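Long-range contacts in AxyAgu115A (Amphibacillus xylanus NBRC 15112, PDB 6NPS), which probably acts as a family 115 glycoside hydrolase, an alpha-glucuronidase that removes glucuronic acid side groups from xylan: residues 135-140 and 490-495; 143-148 and 564-569; 786-791 and 851-856; 777-782 and 962-967. The protein carries 3 engineered substitutions. All blocks are in the same frame, centred on the assembly; numbering follows the deposited sequence.

Contact 1: 135-140 and 490-495; sequences GVSPLV and IEQQFA
Ser137 and Gln493 meet through one short hydrogen bond near the C-terminal end of helix 482-494. Ser137 sits in an ST turn: its OG accepts from Leu139 N and donates to Gln493 OE1. Along the Gln493 side chain, CB lies over the rim of one face of the Phe494 ring, 3.7 Å above its plane. CG stands anti to the carbonyl carbon (chi1 -41°), and a bend at chi2 (-43°) turns the amide toward the loop. Gln493 CD then comes within 3.7 Å of Leu139 CD1. At the tip, Gln493 OE1 takes the proton of Ser137 OG at 2.6 Å, in the carbonyl plane and on a lone pair. NE2 makes weak hydrogen bonds to Gln492 OE1 and to Trp489 O. An alanine here would remove the amide, and Ser137 OG would probably lose its buried acceptor while Leu139 CD1 would lose a neighbour. A water lies 2.7 Å from Gln492 O, to which it can donate, and is in weaker contact with Gly135 O. Gln492 runs extended to meet Pro138 from the opposite direction, and its NE2 also bonds a bound glycerol. Gln492 CD lies 3.5 Å from Pro138 CD.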
loop_
_atom_site.group_PDB
_atom_site.type_symbol
_atom_site.label_atom_id
_atom_site.label_comp_id
_atom_site.label_asym_id
_atom_site.label_seq_id
_atom_site.Cartn_x
_atom_site.Cartn_y
_atom_site.Cartn_z
ATOM N N GLY A 135 -1.665 57.008 -5.826
ATOM C CA GLY A 135 -0.950 55.762 -6.075
ATOM C C GLY A 135 -0.764 54.884 -4.852
ATOM O O GLY A 135 0.068 53.976 -4.874
ATOM N N VAL A 136 -1.514 55.120 -3.788
ATOM C CA VAL A 136 -1.316 54.386 -2.549
ATOM C C VAL A 136 -2.245 53.178 -2.530
ATOM O O VAL A 136 -3.458 53.299 -2.727
ATOM C CB VAL A 136 -1.544 55.300 -1.339
ATOM C CG1 VAL A 136 -1.414 54.518 -0.017
ATOM C CG2 VAL A 136 -0.566 56.472 -1.414
ATOM N N SER A 137 -1.669 52.012 -2.295
ATOM C CA SER A 137 -2.448 50.794 -2.285
ATOM C C SER A 137 -3.287 50.678 -1.010
ATOM O O SER A 137 -2.872 51.138 0.054
ATOM C CB SER A 137 -1.504 49.588 -2.390
ATOM O OG SER A 137 -2.231 48.408 -2.130
ATOM N N PRO A 138 -4.457 50.037 -1.087
ATOM C CA PRO A 138 -5.211 49.699 0.138
ATOM C C PRO A 138 -4.430 48.862 1.141
ATOM O O PRO A 138 -4.839 48.761 2.299
ATOM C CB PRO A 138 -6.407 48.889 -0.394
ATOM C CG PRO A 138 -6.495 49.189 -1.832
ATOM C CD PRO A 138 -5.140 49.598 -2.321
ATOM N N LEU A 139 -3.387 48.187 0.696
ATOM C CA LEU A 139 -2.521 47.346 1.511
ATOM C C LEU A 139 -1.285 48.081 2.002
ATOM O O LEU A 139 -0.373 47.438 2.545
ATOM C CB LEU A 139 -2.090 46.106 0.716
ATOM C CG LEU A 139 -3.217 45.430 -0.075
ATOM C CD1 LEU A 139 -2.683 44.276 -0.926
ATOM C CD2 LEU A 139 -4.303 44.958 0.895
ATOM N N VAL A 140 -1.246 49.412 1.842
ATOM C CA VAL A 140 -0.088 50.206 2.271
ATOM C C VAL A 140 0.306 49.886 3.717
ATOM O O VAL A 140 1.485 49.668 4.020
ATOM C CB VAL A 140 -0.364 51.716 2.071
ATOM C CG1 VAL A 140 -1.628 52.162 2.813
ATOM C CG2 VAL A 140 0.848 52.529 2.499
ATOM N N ILE A 490 -2.145 43.845 -9.570
ATOM C CA ILE A 490 -0.674 43.850 -9.608
ATOM C C ILE A 490 -0.137 45.266 -9.820
ATOM O O ILE A 490 0.817 45.692 -9.161
ATOM C CB ILE A 490 -0.182 42.884 -10.699
ATOM C CG1 ILE A 490 -0.463 41.466 -10.253
ATOM C CG2 ILE A 490 1.334 43.104 -11.015
ATOM C CD1 ILE A 490 -0.490 40.466 -11.415
ATOM N N GLU A 491 -0.756 46.028 -10.726
ATOM C CA GLU A 491 -0.328 47.406 -10.955
ATOM C C GLU A 491 -0.457 48.243 -9.688
ATOM O O GLU A 491 0.404 49.087 -9.390
ATOM C CB GLU A 491 -1.166 48.023 -12.073
ATOM C CG GLU A 491 -0.611 49.328 -12.600
ATOM C CD GLU A 491 0.668 49.109 -13.374
ATOM O OE1 GLU A 491 1.558 49.991 -13.349
ATOM O OE2 GLU A 491 0.778 48.034 -13.998
ATOM N N GLN A 492 -1.542 48.026 -8.940
ATOM C CA GLN A 492 -1.802 48.768 -7.705
ATOM C C GLN A 492 -0.744 48.483 -6.641
ATOM O O GLN A 492 -0.327 49.390 -5.916
ATOM C CB GLN A 492 -3.200 48.405 -7.211
ATOM C CG GLN A 492 -3.717 49.103 -5.981
ATOM C CD GLN A 492 -5.171 48.675 -5.701
ATOM O OE1 GLN A 492 -5.435 47.522 -5.321
ATOM N NE2 GLN A 492 -6.112 49.583 -5.936
ATOM N N GLN A 493 -0.285 47.229 -6.529
ATOM C CA GLN A 493 0.774 46.922 -5.572
ATOM C C GLN A 493 2.179 47.245 -6.088
ATOM O O GLN A 493 3.058 47.547 -5.283
ATOM C CB GLN A 493 0.755 45.448 -5.175
ATOM C CG GLN A 493 -0.591 44.824 -4.948
ATOM C CD GLN A 493 -1.534 45.699 -4.171
ATOM O OE1 GLN A 493 -1.118 46.392 -3.238
ATOM N NE2 GLN A 493 -2.820 45.688 -4.556
ATOM N N PHE A 494 2.444 47.128 -7.397
ATOM C CA PHE A 494 3.829 47.086 -7.866
ATOM C C PHE A 494 4.157 48.157 -8.911
ATOM O O PHE A 494 5.216 48.085 -9.544
ATOM C CB PHE A 494 4.157 45.698 -8.400
ATOM C CG PHE A 494 4.124 44.651 -7.336
ATOM C CD1 PHE A 494 5.000 44.723 -6.258
ATOM C CD2 PHE A 494 3.204 43.617 -7.375
ATOM C CE1 PHE A 494 4.952 43.762 -5.231
ATOM C CE2 PHE A 494 3.153 42.651 -6.328
ATOM C CZ PHE A 494 4.026 42.744 -5.274
ATOM N N ALA A 495 3.301 49.170 -9.074
ATOM C CA ALA A 495 3.635 50.293 -9.946
ATOM C C ALA A 495 4.978 50.881 -9.540
ATOM O O ALA A 495 5.220 51.147 -8.362
ATOM C CB ALA A 495 2.552 51.369 -9.868
HETATM O O HOH W 1 1.648 50.987 -4.546
HETATM O O HOH W 2 -1.205 51.908 -6.037
#

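Contact 2: 143-148 and 564-569; sequences SGVLPA and FTAYFA
Val145 CG2 touches Ala566 CB at 3.8 Å, the one contact here between apolar side chains. The CG2 branch of Val145 is the one anti to the carbonyl carbon, while CG1 stands anti to the backbone N (chi1 180°). The same Ala566 methyl also lies 3.9 Å from Gly144 O. Ser143 O adds a looser touch, 4.1 Å from Ala566 CA and 4.2 Å from Thr565 CG2. Two loop carbonyl oxygens thus lie against Ala566 and the methyl of Thr565. No direct hydrogen bond joins the two segments. A water does so instead: it can donate to Gly144 O at 3.1 Å and accepts from Ala566 N at 3.0 Å. Ala566 belongs to the first turn of helix 564-596, where backbone N-H groups have no acceptor one turn back within the helix, and the water meets this need. The helix belongs to a group that follows, in sequence, the eight parallel strands of the TIM-barrel-type domain, with helices 537-558 and 601-629 beside it. Gly144 has a left-handed backbone conformation, which favours glycine, and a side chain on it would point toward Thr565. Further out, Ser143 and Val145 both lean on Leu570, one turn along the helix. Thr565 rests on Ala627 and Phe568 on Ile626, both of helix 601-629. From the side of helix 537-558, Ala552 O bonds Tyr567 OH.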
loop_
_atom_site.group_PDB
_atom_site.type_symbol
_atom_site.label_atom_id
_atom_site.label_comp_id
_atom_site.label_asym_id
_atom_site.label_seq_id
_atom_site.Cartn_x
_atom_site.Cartn_y
_atom_site.Cartn_z
ATOM N N SER A 143 0.130 45.252 4.347
ATOM C CA SER A 143 1.188 44.436 3.762
ATOM C C SER A 143 2.489 45.211 3.570
ATOM O O SER A 143 3.435 44.686 2.958
ATOM C CB SER A 143 0.735 43.873 2.410
ATOM O OG SER A 143 -0.445 43.092 2.540
ATOM N N GLY A 144 2.551 46.455 4.035
ATOM C CA GLY A 144 3.744 47.261 3.790
ATOM C C GLY A 144 4.016 47.549 2.326
ATOM O O GLY A 144 5.164 47.490 1.895
ATOM N N VAL A 145 2.986 47.862 1.548
ATOM C CA VAL A 145 3.174 48.215 0.142
ATOM C C VAL A 145 3.470 49.714 0.081
ATOM O O VAL A 145 2.566 50.538 0.175
ATOM C CB VAL A 145 1.952 47.840 -0.698
ATOM C CG1 VAL A 145 2.176 48.228 -2.182
ATOM C CG2 VAL A 145 1.686 46.337 -0.544
ATOM N N LEU A 146 4.743 50.076 -0.123
ATOM C CA LEU A 146 5.114 51.498 -0.203
ATOM C C LEU A 146 4.743 52.087 -1.563
ATOM O O LEU A 146 5.042 51.486 -2.596
ATOM C CB LEU A 146 6.608 51.675 0.022
ATOM C CG LEU A 146 7.071 51.361 1.440
ATOM C CD1 LEU A 146 8.591 51.407 1.500
ATOM C CD2 LEU A 146 6.438 52.315 2.445
ATOM N N PRO A 147 4.135 53.269 -1.615
ATOM C CA PRO A 147 3.782 53.837 -2.916
ATOM C C PRO A 147 4.996 54.388 -3.646
ATOM O O PRO A 147 6.001 54.764 -3.037
ATOM C CB PRO A 147 2.786 54.949 -2.557
ATOM C CG PRO A 147 3.112 55.335 -1.193
ATOM C CD PRO A 147 3.634 54.089 -0.498
ATOM N N ALA A 148 4.902 54.424 -4.974
ATOM C CA ALA A 148 5.936 55.103 -5.751
ATOM C C ALA A 148 6.039 56.575 -5.345
ATOM O O ALA A 148 5.033 57.239 -5.103
ATOM C CB ALA A 148 5.637 54.997 -7.244
ATOM N N PHE A 564 10.847 44.680 -1.233
ATOM C CA PHE A 564 10.979 43.236 -1.035
ATOM C C PHE A 564 9.872 42.679 -0.149
ATOM O O PHE A 564 9.288 41.633 -0.461
ATOM C CB PHE A 564 12.350 42.894 -0.438
ATOM C CG PHE A 564 12.559 41.428 -0.224
ATOM C CD1 PHE A 564 12.942 40.599 -1.279
ATOM C CD2 PHE A 564 12.384 40.867 1.039
ATOM C CE1 PHE A 564 13.131 39.244 -1.091
ATOM C CE2 PHE A 564 12.587 39.493 1.241
ATOM C CZ PHE A 564 12.951 38.686 0.187
ATOM N N THR A 565 9.581 43.347 0.969
ATOM C CA THR A 565 8.608 42.807 1.918
ATOM C C THR A 565 7.251 42.570 1.255
ATOM O O THR A 565 6.621 41.525 1.461
ATOM C CB THR A 565 8.468 43.762 3.125
ATOM O OG1 THR A 565 9.661 43.713 3.924
ATOM C CG2 THR A 565 7.302 43.361 3.984
ATOM N N ALA A 566 6.796 43.528 0.444
ATOM C CA ALA A 566 5.528 43.385 -0.269
ATOM C C ALA A 566 5.582 42.277 -1.309
ATOM O O ALA A 566 4.649 41.484 -1.416
ATOM C CB ALA A 566 5.142 44.726 -0.917
ATOM N N TYR A 567 6.653 42.205 -2.102
ATOM C CA TYR A 567 6.801 41.074 -3.012
ATOM C C TYR A 567 6.724 39.744 -2.249
ATOM O O TYR A 567 5.974 38.827 -2.619
ATOM C CB TYR A 567 8.120 41.182 -3.799
ATOM C CG TYR A 567 8.316 39.946 -4.641
ATOM C CD1 TYR A 567 7.473 39.678 -5.719
ATOM C CD2 TYR A 567 9.301 39.026 -4.336
ATOM C CE1 TYR A 567 7.604 38.532 -6.458
ATOM C CE2 TYR A 567 9.435 37.877 -5.070
ATOM C CZ TYR A 567 8.595 37.651 -6.133
ATOM O OH TYR A 567 8.737 36.500 -6.856
ATOM N N PHE A 568 7.465 39.637 -1.156
ATOM C CA PHE A 568 7.515 38.380 -0.414
ATOM C C PHE A 568 6.147 38.013 0.169
ATOM O O PHE A 568 5.677 36.881 0.027
ATOM C CB PHE A 568 8.547 38.491 0.719
ATOM C CG PHE A 568 8.818 37.174 1.386
ATOM C CD1 PHE A 568 9.885 36.385 0.973
ATOM C CD2 PHE A 568 7.995 36.701 2.395
ATOM C CE1 PHE A 568 10.127 35.147 1.565
ATOM C CE2 PHE A 568 8.218 35.460 2.973
ATOM C CZ PHE A 568 9.297 34.687 2.559
ATOM N N ALA A 569 5.504 38.954 0.866
ATOM C CA ALA A 569 4.252 38.626 1.537
ATOM C C ALA A 569 3.097 38.433 0.559
ATOM O O ALA A 569 2.224 37.597 0.803
ATOM C CB ALA A 569 3.906 39.718 2.548
HETATM O O HOH W 3 7.773 46.335 0.745
#

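Contact 3: 786-791 and 851-856; sequences TFVDTK and HFVTQE
His851 O accepts from Phe787 N at 2.9 Å, nearly straight (165°), with the donor tilted from the carbonyl plane. The same oxygen lies in plane at the edge of the Phe787 ring. The His851 ring bonds Glu849 through NE2, while its ND1 is buried without a partner. Phe852 comes next, on the same face as Phe787. Phe852 CA makes a C-H...O contact of 3.1 Å with Phe787 O, and Phe852 CB lies 4.1 Å from Phe787 CB. Val853 N donates to Phe787 O at 2.8 Å, and Val853 O receives Asp789 N at 3.1 Å. On the other face, Val853 CG2, the branch anti to the carbonyl carbon, meets Thr786 CG2 at 3.6 Å. The backbone bonds pair strands 786-788 and 847-854 in parallel, in a C-terminal domain of the galactose-binding-like sandwich clan. Strand 926-934 lies antiparallel along the other edge of 847-854. Thr854 OG1 turns to Glu924 O. Gln855 CG packs 3.4 Å from Asp789 O. The Gln855 amide and Asp789 carboxylate, their planes 56° apart, are not hydrogen-bonded, OE1 and OD1 both being acceptors. Asp789 OD1 is held by Gly792 N. A water bridges Asp789 OD2, at 2.5 Å, to Gln855 N.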
loop_
_atom_site.group_PDB
_atom_site.type_symbol
_atom_site.label_atom_id
_atom_site.label_comp_id
_atom_site.label_asym_id
_atom_site.label_seq_id
_atom_site.Cartn_x
_atom_site.Cartn_y
_atom_site.Cartn_z
ATOM N N THR A 786 -14.650 17.977 -35.255
ATOM C CA THR A 786 -15.108 16.598 -35.126
ATOM C C THR A 786 -14.085 15.762 -34.361
ATOM O O THR A 786 -12.944 15.599 -34.817
ATOM C CB THR A 786 -15.336 15.978 -36.491
ATOM O OG1 THR A 786 -16.263 16.787 -37.210
ATOM C CG2 THR A 786 -15.888 14.565 -36.327
ATOM N N PHE A 787 -14.500 15.201 -33.225
ATOM C CA PHE A 787 -13.635 14.304 -32.475
ATOM C C PHE A 787 -13.661 12.920 -33.113
ATOM O O PHE A 787 -14.714 12.437 -33.543
ATOM C CB PHE A 787 -14.063 14.261 -31.005
ATOM C CG PHE A 787 -13.655 15.489 -30.241
ATOM C CD1 PHE A 787 -14.407 16.651 -30.314
ATOM C CD2 PHE A 787 -12.485 15.499 -29.483
ATOM C CE1 PHE A 787 -14.010 17.788 -29.660
ATOM C CE2 PHE A 787 -12.079 16.625 -28.821
ATOM C CZ PHE A 787 -12.850 17.783 -28.901
ATOM N N VAL A 788 -12.499 12.291 -33.228
ATOM C CA VAL A 788 -12.410 11.009 -33.940
ATOM C C VAL A 788 -11.831 9.984 -32.972
ATOM O O VAL A 788 -10.709 10.158 -32.488
ATOM C CB VAL A 788 -11.555 11.097 -35.215
ATOM C CG1 VAL A 788 -11.482 9.706 -35.894
ATOM C CG2 VAL A 788 -12.149 12.076 -36.230
ATOM N N ASP A 789 -12.596 8.928 -32.681
ATOM C CA ASP A 789 -12.130 7.859 -31.798
ATOM C C ASP A 789 -11.062 7.022 -32.499
ATOM O O ASP A 789 -11.377 6.185 -33.344
ATOM C CB ASP A 789 -13.293 6.968 -31.362
ATOM C CG ASP A 789 -12.846 5.801 -30.437
ATOM O OD1 ASP A 789 -11.622 5.571 -30.248
ATOM O OD2 ASP A 789 -13.735 5.113 -29.873
ATOM N N THR A 790 -9.805 7.178 -32.109
ATOM C CA THR A 790 -8.797 6.236 -32.550
ATOM C C THR A 790 -8.154 5.446 -31.418
ATOM O O THR A 790 -7.563 4.401 -31.690
ATOM C CB THR A 790 -7.698 6.958 -33.333
ATOM O OG1 THR A 790 -7.098 7.951 -32.490
ATOM C CG2 THR A 790 -8.277 7.618 -34.557
ATOM N N LYS A 791 -8.251 5.898 -30.167
ATOM C CA LYS A 791 -7.601 5.219 -29.054
ATOM C C LYS A 791 -8.548 4.323 -28.263
ATOM O O LYS A 791 -8.127 3.713 -27.271
ATOM C CB LYS A 791 -6.969 6.245 -28.096
ATOM C CG LYS A 791 -5.803 7.024 -28.675
ATOM C CD LYS A 791 -5.235 7.987 -27.644
ATOM C CE LYS A 791 -3.814 8.370 -28.010
ATOM N NZ LYS A 791 -3.177 9.191 -26.947
ATOM N N HIS A 851 -19.488 17.048 -32.131
ATOM C CA HIS A 851 -19.485 16.077 -33.222
ATOM C C HIS A 851 -18.410 15.049 -32.924
ATOM O O HIS A 851 -17.301 15.420 -32.535
ATOM C CB HIS A 851 -19.222 16.751 -34.586
ATOM C CG HIS A 851 -20.358 17.602 -35.064
ATOM N ND1 HIS A 851 -20.270 18.422 -36.169
ATOM C CD2 HIS A 851 -21.610 17.768 -34.571
ATOM C CE1 HIS A 851 -21.422 19.046 -36.345
ATOM N NE2 HIS A 851 -22.253 18.669 -35.388
ATOM N N PHE A 852 -18.729 13.765 -33.082
ATOM C CA PHE A 852 -17.725 12.747 -32.792
ATOM C C PHE A 852 -17.992 11.498 -33.623
ATOM O O PHE A 852 -19.136 11.227 -34.018
ATOM C CB PHE A 852 -17.667 12.404 -31.280
ATOM C CG PHE A 852 -18.900 11.725 -30.747
ATOM C CD1 PHE A 852 -18.940 10.345 -30.599
ATOM C CD2 PHE A 852 -20.017 12.468 -30.375
ATOM C CE1 PHE A 852 -20.086 9.712 -30.092
ATOM C CE2 PHE A 852 -21.158 11.850 -29.880
ATOM C CZ PHE A 852 -21.196 10.470 -29.739
ATOM N N VAL A 853 -16.920 10.743 -33.887
ATOM C CA VAL A 853 -16.925 9.614 -34.834
ATOM C C VAL A 853 -16.567 8.344 -34.066
ATOM O O VAL A 853 -15.480 8.246 -33.483
ATOM C CB VAL A 853 -15.932 9.822 -35.990
ATOM C CG1 VAL A 853 -15.792 8.531 -36.861
ATOM C CG2 VAL A 853 -16.360 11.024 -36.876
ATOM N N THR A 854 -17.470 7.383 -34.054
ATOM C CA THR A 854 -17.189 6.128 -33.383
ATOM C C THR A 854 -16.659 5.116 -34.391
ATOM O O THR A 854 -16.890 5.228 -35.597
ATOM C CB THR A 854 -18.447 5.571 -32.729
ATOM O OG1 THR A 854 -19.405 5.272 -33.760
ATOM C CG2 THR A 854 -19.028 6.582 -31.766
ATOM N N GLN A 855 -15.953 4.106 -33.875
ATOM C CA GLN A 855 -15.540 2.979 -34.713
ATOM C C GLN A 855 -16.613 1.898 -34.844
ATOM O O GLN A 855 -16.636 1.180 -35.850
ATOM C CB GLN A 855 -14.257 2.362 -34.156
ATOM C CG GLN A 855 -13.161 3.373 -34.007
ATOM C CD GLN A 855 -11.910 2.790 -33.419
ATOM O OE1 GLN A 855 -11.740 2.739 -32.195
ATOM N NE2 GLN A 855 -11.006 2.353 -34.289
ATOM N N GLU A 856 -17.498 1.757 -33.856
ATOM C CA GLU A 856 -18.536 0.740 -33.873
ATOM C C GLU A 856 -19.821 1.311 -33.288
ATOM O O GLU A 856 -19.784 2.118 -32.360
ATOM C CB GLU A 856 -18.107 -0.510 -33.085
ATOM C CG GLU A 856 -17.535 -1.633 -33.945
ATOM C CD GLU A 856 -18.608 -2.536 -34.566
ATOM O OE1 GLU A 856 -18.607 -3.753 -34.270
ATOM O OE2 GLU A 856 -19.442 -2.044 -35.359
HETATM O O HOH W 4 -15.664 3.990 -30.972
HETATM O O HOH W 5 -7.672 3.046 -34.022
#

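Contact 4: 777-782 and 962-967; sequences NDFTNY and ETYYVG
The type I turn from Phe779 to Tyr782, in the loop between strands 766-775 and 786-788, packs on Tyr964 and Val966 of the C-terminal tail. An Asx turn precedes it: Asn777 OD1 accepts from Phe779 N, the donor lying above the carbonyl plane. The ring of Tyr964 reaches the turn because CG is anti to the backbone N (chi1 172°). Tyr964 CE2 touches Phe779 CD2 at 3.9 Å, and the two side chains cross obliquely. The hydroxyl end comes to Asp778, where Tyr964 OH lies 3.0 Å from Asp778 O. The Asp778 carboxylate is also near this hydroxyl, but it is poorly ordered. A valine in place of Tyr964 would take away both ring and hydroxyl, and would probably leave a gap beside Phe779 and Asp778 O without its phenolic neighbour. Phe779 also rests on Val788 of strand 786-788, which ties the turn to the C-terminal domain. Val966 brings both methyls to the turn. Val966 CG1 lies 3.9 Å from Tyr782 O, and Val966 CG2 meets Phe779 CB at 3.8 Å. Phe779 O closes the turn by accepting from Tyr782 N, and this same oxygen lies 3.5 Å from Val966 CG2.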
loop_
_atom_site.group_PDB
_atom_site.type_symbol
_atom_site.label_atom_id
_atom_site.label_comp_id
_atom_site.label_asym_id
_atom_site.label_seq_id
_atom_site.Cartn_x
_atom_site.Cartn_y
_atom_site.Cartn_z
ATOM N N ASN A 777 -4.569 8.928 -41.462
ATOM C CA ASN A 777 -5.762 9.569 -41.971
ATOM C C ASN A 777 -5.971 10.857 -41.197
ATOM O O ASN A 777 -6.141 10.811 -39.981
ATOM C CB ASN A 777 -6.928 8.615 -41.746
ATOM C CG ASN A 777 -8.125 8.953 -42.561
ATOM O OD1 ASN A 777 -8.258 10.085 -43.036
ATOM N ND2 ASN A 777 -9.019 7.980 -42.743
ATOM N N ASP A 778 -5.970 12.004 -41.856
ATOM C CA ASP A 778 -6.182 13.203 -41.053
ATOM C C ASP A 778 -7.644 13.652 -40.999
ATOM O O ASP A 778 -7.954 14.605 -40.270
ATOM C CB ASP A 778 -5.283 14.348 -41.528
ATOM C CG ASP A 778 -4.534 15.012 -40.367
ATOM O OD1 ASP A 778 -3.305 15.222 -40.483
ATOM O OD2 ASP A 778 -5.174 15.313 -39.332
ATOM N N PHE A 779 -8.548 12.980 -41.720
ATOM C CA PHE A 779 -9.994 13.112 -41.515
ATOM C C PHE A 779 -10.533 14.469 -41.977
ATOM O O PHE A 779 -11.537 14.962 -41.454
ATOM C CB PHE A 779 -10.371 12.851 -40.050
ATOM C CG PHE A 779 -9.938 11.509 -39.547
ATOM C CD1 PHE A 779 -10.598 10.359 -39.955
ATOM C CD2 PHE A 779 -8.867 11.393 -38.677
ATOM C CE1 PHE A 779 -10.189 9.109 -39.490
ATOM C CE2 PHE A 779 -8.465 10.160 -38.205
ATOM C CZ PHE A 779 -9.114 9.016 -38.614
ATOM N N THR A 780 -9.871 15.065 -42.970
ATOM C CA THR A 780 -10.365 16.258 -43.653
ATOM C C THR A 780 -11.815 16.117 -44.134
ATOM O O THR A 780 -12.490 17.136 -44.319
ATOM C CB THR A 780 -9.448 16.585 -44.858
ATOM O OG1 THR A 780 -9.754 15.722 -45.963
ATOM C CG2 THR A 780 -7.974 16.403 -44.517
ATOM N N ASN A 781 -12.309 14.883 -44.339
ATOM C CA ASN A 781 -13.664 14.610 -44.827
ATOM C C ASN A 781 -14.763 14.927 -43.811
ATOM O O ASN A 781 -15.943 14.902 -44.179
ATOM C CB ASN A 781 -13.789 13.140 -45.261
ATOM C CG ASN A 781 -13.289 12.158 -44.196
ATOM O OD1 ASN A 781 -12.101 12.130 -43.849
ATOM N ND2 ASN A 781 -14.198 11.341 -43.681
ATOM N N TYR A 782 -14.418 15.203 -42.552
ATOM C CA TYR A 782 -15.339 15.661 -41.522
ATOM C C TYR A 782 -15.147 17.149 -41.266
ATOM O O TYR A 782 -14.081 17.705 -41.544
ATOM C CB TYR A 782 -15.128 14.903 -40.207
ATOM C CG TYR A 782 -15.330 13.419 -40.314
ATOM C CD1 TYR A 782 -16.578 12.879 -40.607
ATOM C CD2 TYR A 782 -14.267 12.548 -40.125
ATOM C CE1 TYR A 782 -16.761 11.503 -40.707
ATOM C CE2 TYR A 782 -14.435 11.168 -40.227
ATOM C CZ TYR A 782 -15.680 10.654 -40.508
ATOM O OH TYR A 782 -15.819 9.290 -40.599
ATOM N N GLU A 962 -7.360 15.559 -23.554
ATOM C CA GLU A 962 -8.232 15.680 -24.721
ATOM C C GLU A 962 -7.684 14.869 -25.900
ATOM O O GLU A 962 -6.484 14.872 -26.169
ATOM C CB GLU A 962 -8.369 17.147 -25.102
ATOM C CG GLU A 962 -9.329 17.443 -26.278
ATOM C CD GLU A 962 -9.614 18.941 -26.445
ATOM O OE1 GLU A 962 -8.646 19.723 -26.524
ATOM O OE2 GLU A 962 -10.803 19.347 -26.459
ATOM N N THR A 963 -8.573 14.192 -26.620
ATOM C CA THR A 963 -8.154 13.388 -27.761
ATOM C C THR A 963 -8.292 14.195 -29.047
ATOM O O THR A 963 -8.686 15.361 -29.044
ATOM C CB THR A 963 -8.959 12.091 -27.822
ATOM O OG1 THR A 963 -10.365 12.400 -27.760
ATOM C CG2 THR A 963 -8.584 11.161 -26.640
ATOM N N TYR A 964 -7.983 13.568 -30.170
ATOM C CA TYR A 964 -7.831 14.305 -31.413
ATOM C C TYR A 964 -9.173 14.808 -31.956
ATOM O O TYR A 964 -10.177 14.082 -31.950
ATOM C CB TYR A 964 -7.160 13.407 -32.458
ATOM C CG TYR A 964 -7.123 14.018 -33.841
ATOM C CD1 TYR A 964 -6.122 14.919 -34.195
ATOM C CD2 TYR A 964 -8.056 13.669 -34.813
ATOM C CE1 TYR A 964 -6.075 15.492 -35.484
ATOM C CE2 TYR A 964 -8.017 14.238 -36.080
ATOM C CZ TYR A 964 -7.014 15.134 -36.409
ATOM O OH TYR A 964 -6.970 15.690 -37.679
ATOM N N TYR A 965 -9.177 16.044 -32.485
ATOM C CA TYR A 965 -10.305 16.545 -33.272
ATOM C C TYR A 965 -9.776 17.243 -34.507
ATOM O O TYR A 965 -8.693 17.824 -34.480
ATOM C CB TYR A 965 -11.238 17.548 -32.472
ATOM C CG TYR A 965 -10.534 18.776 -31.916
ATOM C CD1 TYR A 965 -10.548 19.986 -32.602
ATOM C CD2 TYR A 965 -9.870 18.727 -30.685
ATOM C CE1 TYR A 965 -9.890 21.120 -32.106
ATOM C CE2 TYR A 965 -9.217 19.857 -30.156
ATOM C CZ TYR A 965 -9.233 21.061 -30.885
ATOM O OH TYR A 965 -8.583 22.192 -30.397
ATOM N N VAL A 966 -10.580 17.221 -35.572
ATOM C CA VAL A 966 -10.189 17.790 -36.856
ATOM C C VAL A 966 -10.014 19.292 -36.714
ATOM O O VAL A 966 -10.854 19.975 -36.119
ATOM C CB VAL A 966 -11.239 17.428 -37.914
ATOM C CG1 VAL A 966 -10.938 18.116 -39.296
ATOM C CG2 VAL A 966 -11.291 15.915 -38.049
ATOM N N GLY A 967 -8.908 19.815 -37.245
ATOM C CA GLY A 967 -8.573 21.208 -37.066
ATOM C C GLY A 967 -7.783 21.503 -35.815
ATOM O O GLY A 967 -7.431 22.662 -35.587
#

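Overall arrangement
The four contacts form two pairs. Contacts 1 and 2 have centres 9 Å apart and share the loop after helix 120-133. They touch where Val145 CG1 packs 3.3 Å from Gln493 O, so this loop joins helix 482-494 to the start of helix 564-596. Contacts 3 and 4 also have centres 9 Å apart. The tail 962-967 runs along strand 786-788, with a probable hydrogen bond of 3.0 Å between Thr786 O and Val966 N. The pairs are far apart: the centres of contacts 1 and 3 are 51 Å from each other. The glycerol at contact 1, about 3 Å from the Gln492 side chain between nearest atoms, is therefore far from contacts 3 and 4.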